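Local coordinates for protein malate dehydrogenase (Porphyromonas gingivalis, PDB 3FI9) that probably catalyses the NAD-dependent interconversion of malate and oxaloacetate, at residues Lys99-Ala102 / Glu103-Ala106; Asn127-Asp130 / Ile131-Leu134; Gly133-Thr136 / Leu137-Gly141. One frame throughout, in Å; residues are numbered along the deposited sequence.

Contact 1: Lys99-Ala102 / Glu103-Ala106; sequences KGNA and EIAA
The salt bridge between Lys-99 and Glu-103 spans one turn of alpha-helix, an i to i+4 pairing on helix 94-115 of the Rossmann-type NAD-binding domain. This local contact joins two consecutive turns; one flank faces helix 129-140, and the charged pair lies on another, by Met-320 and Ile-322. Lys-99 starts out fully extended, CG anti to the backbone N (chi1 -171°), and only its last torsion bends, bringing NZ round to the carboxylate. The side chains of Lys-99 and Glu-103 run side by side, pointing the same way. NZ of Lys-99 lies 2.8 Å from OE2 of Glu-103 and meets the anti lone pair, the one turned away from OE1. CG of the glutamate also lies against the carbonyl oxygen of Lys-99.

Beneath the charged pair runs the regular backbone bonding of the helix. Glu-103 N donates to Lys-99 O at 2.8 Å, which ties these two residues twice, once through the main chain and once through their ends. Ala-105 N reaches Asn-101 O at 3.0 Å, and Ala-106 N reaches Ala-102 O at 2.8 Å. The three alanines meet helix 129-140: Ala-105 and Ala-106 touch Val-135, and Ala-102 touches Ile-131.

Asn-101, predicted to help bind NAD(+), has its side chain against Phe-126 and Thr-132, and its ND2 makes a weak hydrogen bond to Leu-97 O. Ile-104, on an exposed flank, folds back over the preceding turn. Its CG1 stands beside the backbone N (chi1 -54°), which places that carbon 3.3 Å from Gly-100 O, the same oxygen that accepts from Ile-104 N at 3.1 Å.

Contact 2: Asn127-Asp130 / Ile131-Leu134; sequences NPAD and ITGL
A cis peptide bond joins Asn-127 to Pro-128, and the carbonyl of that proline then receives two backbone N-H groups as helix 129-140 begins. This is the N-terminus of the helix in the beta-alpha-beta unit 121-124, 129-140, 147-150 of the Rossmann-type domain, with Pro-128 as N-cap. Thr-132 N approaches Pro-128 O almost straight, with an N-H...O angle of 173°, while Ile-131 N reaches the same oxygen from above the carbonyl plane. Just before the helix, Asn-127 OD1 accepts from Ala-129 N at 2.8 Å, closing an Asx turn; the donor lies in the amide plane, on a lone pair. That bond engages the carboxamide of a residue predicted to bind NAD(+) and substrate, whose side chain also touches His-182, the predicted proton acceptor.

Apolar contact is slight: the proline ring meets Ile-131 obliquely, CG to CB at 4.0 Å. Thr-132 places its hydroxyl between its own N and carbonyl carbon (chi1 57°), directing it back toward the helix start. There OG1 hydrogen-bonds to Phe-126 O and lies 3.1 Å from Ala-129 CA.

Contact 3: Gly133-Thr136 / Leu137-Gly141; sequences GLVT and LIYSG
The ring of Tyr-139 has the carbonyl oxygen of Val-135 at its edge, in the ring plane, with Tyr-139 CD1 3.4 Å from Val-135 O. The branch CG1 of Val-135, lying out of the ring plane, comes within 3.7 Å of Tyr-139 CD1; the two side chains lie alongside each other and point the same way. Tyr-139 CG stands beside its own backbone N (chi1 -79°), bringing the ring alongside Val-135 with its edge to that carbonyl, and its OH hydrogen-bonds to Ile-322 O. The same carbonyl of Val-135 accepts from Tyr-139 N at 3.0 Å.

These turns are the C-terminal half of helix 129-140, the crossover helix of a beta-alpha-beta unit in the NAD-binding Rossmann fold. On another flank, Ile-138 crosses Leu-134, its CD1 3.9 Å from CG of the leucine, and both side chains touch Trp-329. Leu-137, with Leu-134, packs on Tyr-264 of strand 261-267. Buried Thr-136 has its OG1 hydrogen-bonded chiefly to Thr-132 O, one turn back; Ala-105 O on helix 94-115 is a probable second partner, with which the single hydroxyl proton would be shared or alternate.

At the end of the helix, Gly-141 turns to positive phi (77°). Ser-140 N donates to Thr-136 O at 2.9 Å, and its OG, placed between N and the carbonyl carbon, donates to Leu-137 O at 2.9 Å.

In the fold
All three contacts belong to two neighbouring helices of the NAD-binding domain: contact 1 lies on helix 94-115, and contacts 2 and 3 cover helix 129-140 and the residues at its ends, sharing Gly-133 and Leu-134. Contacts 2 and 3 are buried, whereas contact 1 is partly buried and carries an ion pair on its outer flank. Chemistry follows position: capping and turn bonds dominate at the helix start near the predicted active site, while apolar side chains and a tyrosine line its far half. Between the helices, Ala-102 CB meets Ile-131 CG2 at 4.1 Å, and farther along Ala-106 N packs 3.3 Å from Val-135 CG1.

Contact 1: Lys99-Ala102 / Glu103-Ala106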
ATOM      1  N   LYS A  99      -1.823  -4.405  30.583  1.00 30.79           N
ATOM      2  CA  LYS A  99      -1.284  -5.707  30.934  1.00 30.05           C
ATOM      3  C   LYS A  99      -1.285  -6.658  29.738  1.00 28.78           C
ATOM      4  O   LYS A  99      -0.314  -7.382  29.505  1.00 28.23           O
ATOM      5  CB  LYS A  99      -2.113  -6.326  32.082  1.00 30.06           C
ATOM      6  CG  LYS A  99      -1.496  -7.595  32.669  1.00 32.46           C
ATOM      7  CD  LYS A  99      -2.208  -7.986  33.960  1.00 37.51           C
ATOM      8  CE  LYS A  99      -1.460  -9.110  34.672  1.00 41.36           C
ATOM      9  NZ  LYS A  99      -1.058 -10.205  33.737  1.00 41.80           N
ATOM     10  N   GLY A 100      -2.387  -6.664  28.996  1.00 27.07           N
ATOM     11  CA  GLY A 100      -2.505  -7.516  27.831  1.00 25.74           C
ATOM     12  C   GLY A 100      -1.433  -7.212  26.801  1.00 24.38           C
ATOM     13  O   GLY A 100      -0.765  -8.124  26.290  1.00 23.92           O
ATOM     14  N   ASN A 101      -1.225  -5.936  26.505  1.00 23.87           N
ATOM     15  CA  ASN A 101      -0.177  -5.592  25.528  1.00 23.73           C
ATOM     16  C   ASN A 101       1.238  -5.766  26.076  1.00 23.44           C
ATOM     17  O   ASN A 101       2.171  -6.142  25.328  1.00 22.72           O
ATOM     18  CB  ASN A 101      -0.360  -4.158  25.017  1.00 23.70           C
ATOM     19  CG  ASN A 101      -1.510  -4.047  24.090  1.00 26.57           C
ATOM     20  OD1 ASN A 101      -1.490  -4.623  23.005  1.00 27.14           O
ATOM     21  ND2 ASN A 101      -2.546  -3.327  24.512  1.00 27.51           N
ATOM     22  N   ALA A 102       1.418  -5.489  27.367  1.00 22.47           N
ATOM     23  CA  ALA A 102       2.735  -5.738  27.957  1.00 22.98           C
ATOM     24  C   ALA A 102       3.075  -7.226  27.879  1.00 22.45           C
ATOM     25  O   ALA A 102       4.239  -7.591  27.595  1.00 21.79           O
ATOM     26  CB  ALA A 102       2.819  -5.239  29.383  1.00 22.84           C
ATOM     27  N   GLU A 103       2.082  -8.076  28.140  1.00 22.70           N
ATOM     28  CA  GLU A 103       2.277  -9.548  28.062  1.00 23.42           C
ATOM     29  C   GLU A 103       2.575 -10.027  26.636  1.00 22.25           C
ATOM     30  O   GLU A 103       3.382 -10.923  26.445  1.00 22.26           O
ATOM     31  CB  GLU A 103       1.059 -10.338  28.564  1.00 24.62           C
ATOM     32  CG  GLU A 103       0.647 -10.089  30.021  1.00 29.01           C
ATOM     33  CD  GLU A 103       1.639 -10.617  31.037  1.00 34.51           C
ATOM     34  OE1 GLU A 103       2.762 -10.982  30.655  1.00 34.85           O
ATOM     35  OE2 GLU A 103       1.286 -10.655  32.238  1.00 36.99           O
ATOM     36  N   ILE A 104       1.899  -9.484  25.634  1.00 21.29           N
ATOM     37  CA  ILE A 104       2.222  -9.950  24.275  1.00 21.26           C
ATOM     38  C   ILE A 104       3.612  -9.466  23.914  1.00 19.16           C
ATOM     39  O   ILE A 104       4.359 -10.172  23.259  1.00 16.51           O
ATOM     40  CB  ILE A 104       1.236  -9.472  23.196  1.00 21.91           C
ATOM     41  CG1 ILE A 104      -0.176  -9.842  23.585  1.00 23.30           C
ATOM     42  CG2 ILE A 104       1.528 -10.206  21.883  1.00 24.58           C
ATOM     43  CD1 ILE A 104      -1.236  -8.947  22.868  1.00 27.18           C
ATOM     44  N   ALA A 105       3.976  -8.279  24.391  1.00 19.38           N
ATOM     45  CA  ALA A 105       5.321  -7.761  24.141  1.00 19.25           C
ATOM     46  C   ALA A 105       6.358  -8.644  24.843  1.00 19.23           C
ATOM     47  O   ALA A 105       7.405  -8.921  24.288  1.00 17.79           O
ATOM     48  CB  ALA A 105       5.459  -6.314  24.631  1.00 19.78           C
ATOM     49  N   ALA A 106       6.081  -9.106  26.062  1.00 19.58           N
ATOM     50  CA  ALA A 106       7.089 -10.011  26.744  1.00 19.48           C
ATOM     51  C   ALA A 106       7.283 -11.331  26.001  1.00 18.98           C
ATOM     52  O   ALA A 106       8.419 -11.844  25.814  1.00 19.05           O
ATOM     53  CB  ALA A 106       6.685 -10.308  28.179  1.00 18.76           C
TER

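Contact 2: Asn127-Asp130 / Ile131-Leu134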
ATOM      1  N   ASN A 127       0.547  -0.197  20.683  1.00 23.90           N
ATOM      2  CA  ASN A 127       0.573   0.654  21.859  1.00 25.43           C
ATOM      3  C   ASN A 127       0.289  -0.098  23.149  1.00 25.52           C
ATOM      4  O   ASN A 127      -0.277  -1.183  23.120  1.00 25.10           O
ATOM      5  CB  ASN A 127      -0.382   1.828  21.676  1.00 25.97           C
ATOM      6  CG  ASN A 127       0.304   3.010  21.024  1.00 29.74           C
ATOM      7  OD1 ASN A 127       1.468   3.305  21.315  1.00 36.90           O
ATOM      8  ND2 ASN A 127      -0.383   3.662  20.121  1.00 32.12           N
ATOM      9  N   PRO A 128       0.694   0.482  24.287  1.00 26.19           N
ATOM     10  CA  PRO A 128       1.409   1.764  24.363  1.00 25.89           C
ATOM     11  C   PRO A 128       2.900   1.553  24.067  1.00 25.79           C
ATOM     12  O   PRO A 128       3.571   0.852  24.823  1.00 25.08           O
ATOM     13  CB  PRO A 128       1.186   2.193  25.817  1.00 26.43           C
ATOM     14  CG  PRO A 128       1.007   0.902  26.567  1.00 25.83           C
ATOM     15  CD  PRO A 128       0.349  -0.060  25.626  1.00 26.61           C
ATOM     16  N   ALA A 129       3.409   2.126  22.968  1.00 24.89           N
ATOM     17  CA  ALA A 129       4.765   1.775  22.478  1.00 25.01           C
ATOM     18  C   ALA A 129       5.936   2.029  23.427  1.00 24.64           C
ATOM     19  O   ALA A 129       6.936   1.305  23.378  1.00 23.90           O
ATOM     20  CB  ALA A 129       5.040   2.390  21.055  1.00 24.95           C
ATOM     21  N   ASP A 130       5.816   3.009  24.330  1.00 25.51           N
ATOM     22  CA  ASP A 130       6.855   3.177  25.372  1.00 26.26           C
ATOM     23  C   ASP A 130       6.996   1.941  26.261  1.00 24.85           C
ATOM     24  O   ASP A 130       8.072   1.660  26.771  1.00 25.57           O
ATOM     25  CB  ASP A 130       6.614   4.402  26.282  1.00 27.04           C
ATOM     26  CG  ASP A 130       5.189   4.471  26.804  1.00 30.92           C
ATOM     27  OD1 ASP A 130       4.271   4.546  25.960  1.00 33.58           O
ATOM     28  OD2 ASP A 130       4.986   4.478  28.052  1.00 34.66           O
ATOM     29  N   ILE A 131       5.899   1.239  26.486  1.00 23.84           N
ATOM     30  CA  ILE A 131       5.924   0.065  27.348  1.00 22.02           C
ATOM     31  C   ILE A 131       6.249  -1.119  26.488  1.00 21.00           C
ATOM     32  O   ILE A 131       7.168  -1.872  26.790  1.00 21.28           O
ATOM     33  CB  ILE A 131       4.587  -0.196  28.046  1.00 22.70           C
ATOM     34  CG1 ILE A 131       4.317   0.838  29.152  1.00 21.59           C
ATOM     35  CG2 ILE A 131       4.550  -1.635  28.640  1.00 20.91           C
ATOM     36  CD1 ILE A 131       5.396   0.932  30.214  1.00 24.15           C
ATOM     37  N   THR A 132       5.510  -1.287  25.390  1.00 20.29           N
ATOM     38  CA  THR A 132       5.689  -2.486  24.557  1.00 18.37           C
ATOM     39  C   THR A 132       7.085  -2.594  23.988  1.00 18.91           C
ATOM     40  O   THR A 132       7.705  -3.677  23.958  1.00 18.03           O
ATOM     41  CB  THR A 132       4.638  -2.555  23.426  1.00 19.71           C
ATOM     42  OG1 THR A 132       4.706  -1.359  22.621  1.00 17.09           O
ATOM     43  CG2 THR A 132       3.244  -2.660  24.030  1.00 20.53           C
ATOM     44  N   GLY A 133       7.597  -1.471  23.497  1.00 17.43           N
ATOM     45  CA  GLY A 133       8.944  -1.464  23.037  1.00 18.33           C
ATOM     46  C   GLY A 133       9.942  -1.775  24.148  1.00 17.88           C
ATOM     47  O   GLY A 133      10.926  -2.498  23.907  1.00 17.33           O
ATOM     48  N   LEU A 134       9.732  -1.233  25.352  1.00 17.27           N
ATOM     49  CA  LEU A 134      10.742  -1.470  26.434  1.00 17.37           C
ATOM     50  C   LEU A 134      10.693  -2.932  26.924  1.00 17.31           C
ATOM     51  O   LEU A 134      11.721  -3.572  27.179  1.00 18.39           O
ATOM     52  CB  LEU A 134      10.486  -0.507  27.604  1.00 18.34           C
ATOM     53  CG  LEU A 134      11.290  -0.655  28.896  1.00 18.36           C
ATOM     54  CD1 LEU A 134      12.750  -0.440  28.621  1.00 18.38           C
ATOM     55  CD2 LEU A 134      10.806   0.386  29.953  1.00 18.42           C
TER

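Contact 3: Gly133-Thr136 / Leu137-Gly141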
ATOM      1  N   GLY A 133       7.597  -1.471  23.497  1.00 17.43           N
ATOM      2  CA  GLY A 133       8.944  -1.464  23.037  1.00 18.33           C
ATOM      3  C   GLY A 133       9.942  -1.775  24.148  1.00 17.88           C
ATOM      4  O   GLY A 133      10.926  -2.498  23.907  1.00 17.33           O
ATOM      5  N   LEU A 134       9.732  -1.233  25.352  1.00 17.27           N
ATOM      6  CA  LEU A 134      10.742  -1.470  26.434  1.00 17.37           C
ATOM      7  C   LEU A 134      10.693  -2.932  26.924  1.00 17.31           C
ATOM      8  O   LEU A 134      11.721  -3.572  27.179  1.00 18.39           O
ATOM      9  CB  LEU A 134      10.486  -0.507  27.604  1.00 18.34           C
ATOM     10  CG  LEU A 134      11.290  -0.655  28.896  1.00 18.36           C
ATOM     11  CD1 LEU A 134      12.750  -0.440  28.621  1.00 18.38           C
ATOM     12  CD2 LEU A 134      10.806   0.386  29.953  1.00 18.42           C
ATOM     13  N   VAL A 135       9.484  -3.464  27.026  1.00 17.29           N
ATOM     14  CA  VAL A 135       9.313  -4.851  27.460  1.00 17.15           C
ATOM     15  C   VAL A 135       9.909  -5.780  26.423  1.00 17.44           C
ATOM     16  O   VAL A 135      10.626  -6.737  26.754  1.00 16.96           O
ATOM     17  CB  VAL A 135       7.827  -5.194  27.612  1.00 17.06           C
ATOM     18  CG1 VAL A 135       7.640  -6.707  27.743  1.00 15.53           C
ATOM     19  CG2 VAL A 135       7.211  -4.454  28.825  1.00 16.44           C
ATOM     20  N   THR A 136       9.632  -5.517  25.150  1.00 17.91           N
ATOM     21  CA  THR A 136      10.271  -6.364  24.136  1.00 18.27           C
ATOM     22  C   THR A 136      11.780  -6.346  24.220  1.00 19.27           C
ATOM     23  O   THR A 136      12.410  -7.406  24.136  1.00 20.07           O
ATOM     24  CB  THR A 136       9.808  -6.030  22.692  1.00 19.03           C
ATOM     25  OG1 THR A 136       8.434  -6.335  22.561  1.00 18.05           O
ATOM     26  CG2 THR A 136      10.562  -6.872  21.669  1.00 18.36           C
ATOM     27  N   LEU A 137      12.390  -5.148  24.309  1.00 18.27           N
ATOM     28  CA  LEU A 137      13.833  -5.031  24.460  1.00 18.67           C
ATOM     29  C   LEU A 137      14.358  -5.882  25.627  1.00 19.14           C
ATOM     30  O   LEU A 137      15.311  -6.657  25.484  1.00 18.41           O
ATOM     31  CB  LEU A 137      14.219  -3.548  24.689  1.00 19.09           C
ATOM     32  CG  LEU A 137      15.692  -3.214  24.866  1.00 18.75           C
ATOM     33  CD1 LEU A 137      16.568  -3.867  23.777  1.00 16.83           C
ATOM     34  CD2 LEU A 137      15.963  -1.683  25.034  1.00 18.34           C
ATOM     35  N   ILE A 138      13.729  -5.728  26.785  1.00 18.11           N
ATOM     36  CA  ILE A 138      14.176  -6.414  27.993  1.00 19.66           C
ATOM     37  C   ILE A 138      14.121  -7.950  27.872  1.00 20.08           C
ATOM     38  O   ILE A 138      15.141  -8.639  28.082  1.00 21.52           O
ATOM     39  CB  ILE A 138      13.376  -5.938  29.196  1.00 19.77           C
ATOM     40  CG1 ILE A 138      13.751  -4.482  29.499  1.00 20.19           C
ATOM     41  CG2 ILE A 138      13.669  -6.842  30.391  1.00 21.64           C
ATOM     42  CD1 ILE A 138      12.812  -3.835  30.518  1.00 21.88           C
ATOM     43  N   TYR A 139      12.980  -8.472  27.435  1.00 19.34           N
ATOM     44  CA  TYR A 139      12.842  -9.915  27.259  1.00 19.24           C
ATOM     45  C   TYR A 139      13.592 -10.517  26.051  1.00 20.45           C
ATOM     46  O   TYR A 139      13.879 -11.726  26.031  1.00 19.87           O
ATOM     47  CB  TYR A 139      11.392 -10.277  27.177  1.00 18.89           C
ATOM     48  CG  TYR A 139      10.705 -10.333  28.522  1.00 21.90           C
ATOM     49  CD1 TYR A 139      10.106  -9.200  29.064  1.00 21.40           C
ATOM     50  CD2 TYR A 139      10.641 -11.517  29.239  1.00 20.76           C
ATOM     51  CE1 TYR A 139       9.456  -9.236  30.288  1.00 22.45           C
ATOM     52  CE2 TYR A 139      10.006 -11.566  30.478  1.00 21.72           C
ATOM     53  CZ  TYR A 139       9.415 -10.421  31.002  1.00 24.02           C
ATOM     54  OH  TYR A 139       8.750 -10.432  32.234  1.00 24.37           O
ATOM     55  N   SER A 140      13.907  -9.696  25.050  1.00 18.92           N
ATOM     56  CA  SER A 140      14.500 -10.215  23.817  1.00 19.30           C
ATOM     57  C   SER A 140      15.984 -10.529  24.002  1.00 19.85           C
ATOM     58  O   SER A 140      16.570 -11.270  23.207  1.00 20.37           O
ATOM     59  CB  SER A 140      14.393  -9.167  22.703  1.00 18.70           C
ATOM     60  OG  SER A 140      15.332  -8.088  22.919  1.00 16.42           O
ATOM     61  N   GLY A 141      16.611  -9.900  24.993  1.00 20.94           N
ATOM     62  CA  GLY A 141      18.068 -10.033  25.201  1.00 21.12           C
ATOM     63  C   GLY A 141      18.912  -9.217  24.240  1.00 21.77           C
ATOM     64  O   GLY A 141      20.150  -9.322  24.260  1.00 21.82           O
TER